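Local coordinates for putative NADH-depentdent flavin oxidoreductase (Cupriavidus metallidurans, PDB 5OCS), which is an FMN-dependent ene-reductase of the Old Yellow Enzyme family that probably uses NADPH or NADH to reduce its flavin, at residues R84-V89 / A168-E173. Residues are numbered along the deposited sequence; the frame is centred on the assembly and turned at random.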
loop_
_atom_site.group_PDB
_atom_site.type_symbol
_atom_site.label_atom_id
_atom_site.label_comp_id
_atom_site.label_asym_id
_atom_site.label_seq_id
_atom_site.Cartn_x
_atom_site.Cartn_y
_atom_site.Cartn_z
ATOM N N ARG D 84 -14.800 -6.809 7.028
ATOM C CA ARG D 84 -14.745 -5.526 6.291
ATOM C C ARG D 84 -13.454 -5.389 5.493
ATOM O O ARG D 84 -13.469 -5.004 4.322
ATOM C CB ARG D 84 -14.900 -4.339 7.215
ATOM C CG ARG D 84 -16.322 -4.179 7.744
ATOM C CD ARG D 84 -16.517 -2.828 8.491
ATOM N NE ARG D 84 -16.030 -2.872 9.869
ATOM C CZ ARG D 84 -16.698 -3.394 10.918
ATOM N NH1 ARG D 84 -16.129 -3.388 12.113
ATOM N NH2 ARG D 84 -17.918 -3.940 10.787
ATOM N N VAL D 85 -12.352 -5.759 6.112
ATOM C CA VAL D 85 -11.048 -5.765 5.434
ATOM C C VAL D 85 -11.033 -6.758 4.291
ATOM O O VAL D 85 -10.620 -6.424 3.159
ATOM C CB VAL D 85 -9.904 -6.088 6.423
ATOM C CG1 VAL D 85 -8.575 -6.139 5.697
ATOM C CG2 VAL D 85 -9.814 -5.015 7.496
ATOM N N LEU D 86 -11.466 -7.989 4.555
ATOM C CA LEU D 86 -11.470 -8.999 3.482
ATOM C C LEU D 86 -12.338 -8.601 2.296
ATOM O O LEU D 86 -12.015 -8.890 1.171
ATOM C CB LEU D 86 -11.963 -10.366 4.006
ATOM C CG LEU D 86 -11.042 -11.022 5.004
ATOM C CD1 LEU D 86 -11.771 -12.145 5.744
ATOM C CD2 LEU D 86 -9.791 -11.563 4.300
ATOM N N GLY D 87 -13.460 -7.935 2.544
ATOM C CA GLY D 87 -14.346 -7.576 1.441
ATOM C C GLY D 87 -13.694 -6.593 0.466
ATOM O O GLY D 87 -13.890 -6.675 -0.768
ATOM N N ALA D 88 -12.888 -5.696 1.010
ATOM C CA ALA D 88 -12.109 -4.753 0.212
ATOM C C ALA D 88 -11.040 -5.504 -0.583
ATOM O O ALA D 88 -10.801 -5.265 -1.772
ATOM C CB ALA D 88 -11.436 -3.781 1.108
ATOM N N VAL D 89 -10.363 -6.412 0.090
ATOM C CA VAL D 89 -9.422 -7.274 -0.624
ATOM C C VAL D 89 -10.077 -7.982 -1.799
ATOM O O VAL D 89 -9.550 -7.959 -2.929
ATOM C CB VAL D 89 -8.704 -8.259 0.300
ATOM C CG1 VAL D 89 -7.951 -9.346 -0.480
ATOM C CG2 VAL D 89 -7.770 -7.510 1.242
ATOM N N ALA D 168 -13.653 -19.784 8.161
ATOM C CA ALA D 168 -14.339 -20.415 7.023
ATOM C C ALA D 168 -15.526 -19.544 6.566
ATOM O O ALA D 168 -15.720 -19.325 5.367
ATOM C CB ALA D 168 -14.796 -21.827 7.381
ATOM N N ARG D 169 -16.299 -19.053 7.526
ATOM C CA ARG D 169 -17.479 -18.203 7.232
ATOM C C ARG D 169 -17.105 -16.860 6.583
ATOM O O ARG D 169 -17.836 -16.331 5.763
ATOM C CB ARG D 169 -18.224 -17.921 8.523
ATOM C CG ARG D 169 -19.559 -17.232 8.346
ATOM C CD ARG D 169 -20.487 -17.510 9.508
ATOM N NE ARG D 169 -19.907 -17.099 10.773
ATOM C CZ ARG D 169 -20.275 -17.538 11.977
ATOM N NH1 ARG D 169 -21.268 -18.399 12.120
ATOM N NH2 ARG D 169 -19.678 -17.079 13.054
ATOM N N LEU D 170 -15.914 -16.373 6.899
ATOM C CA LEU D 170 -15.359 -15.186 6.254
ATOM C C LEU D 170 -14.849 -15.442 4.855
ATOM O O LEU D 170 -14.463 -14.499 4.159
ATOM C CB LEU D 170 -14.216 -14.616 7.135
ATOM C CG LEU D 170 -14.625 -13.938 8.443
ATOM C CD1 LEU D 170 -13.430 -13.433 9.262
ATOM C CD2 LEU D 170 -15.524 -12.766 8.173
ATOM N N GLY D 171 -14.810 -16.700 4.427
ATOM C CA GLY D 171 -14.295 -17.018 3.123
ATOM C C GLY D 171 -12.771 -17.052 3.114
ATOM O O GLY D 171 -12.171 -17.094 2.042
ATOM N N ILE D 172 -12.118 -17.144 4.280
ATOM C CA ILE D 172 -10.653 -17.340 4.294
ATOM C C ILE D 172 -10.373 -18.737 3.702
ATOM O O ILE D 172 -11.122 -19.698 3.956
ATOM C CB ILE D 172 -10.118 -17.147 5.706
ATOM C CG1 ILE D 172 -10.354 -15.709 6.127
ATOM C CG2 ILE D 172 -8.661 -17.493 5.784
ATOM C CD1 ILE D 172 -9.987 -15.343 7.534
ATOM N N GLU D 173 -9.294 -18.844 2.941
ATOM C CA GLU D 173 -9.074 -19.985 2.051
ATOM C C GLU D 173 -8.155 -21.052 2.618
ATOM O O GLU D 173 -7.962 -22.105 1.996
ATOM C CB GLU D 173 -8.536 -19.476 0.745
ATOM C CG GLU D 173 -9.600 -18.709 -0.037
ATOM C CD GLU D 173 -9.020 -17.824 -1.119
ATOM O OE1 GLU D 173 -8.505 -16.745 -0.791
ATOM O OE2 GLU D 173 -9.009 -18.270 -2.301
#
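Leu86, on one turn within helix 76-92, faces Leu170 and Ile172 where helix 150-169 gives way to the turn leading into the next barrel strand; the CA atoms of Leu86 and Leu170 lie 7.8 Å apart. A Schellman motif ends that helix: Gly171 takes a positive phi of 80°, its N bonded to Ala168 O at 2.9 Å, and the chain leaves in extended form at Ile172. The contact is purely apolar and rests on one methyl. Leu86 CD1 reaches Leu170 CB at 3.7 Å and Ile172 CG1 at 3.9 Å, with the CD1 methyls of both partners a little farther off. The Leu86 side chain crosses each of the other two at about a right angle, its CD1 methyl set against the base of Leu170 and the CG1 branch of Ile172. Ile172 reaches in through its long branch, CG1 lying anti to the carbonyl carbon (chi1 -64°). Around this, Leu86 and Val89 also pack on Val97 of strand 96-102, Ile172 rests on Ile99, and Glu173 OE1 makes a salt bridge to Arg90 and accepts a hydrogen bond from Val97 N. The contact thus joins consecutive outer helices of the (βα)8 TIM barrel against strand 96-102, with Val85 and Ala88 turned to helix 36-46 and strand 175-179 following directly.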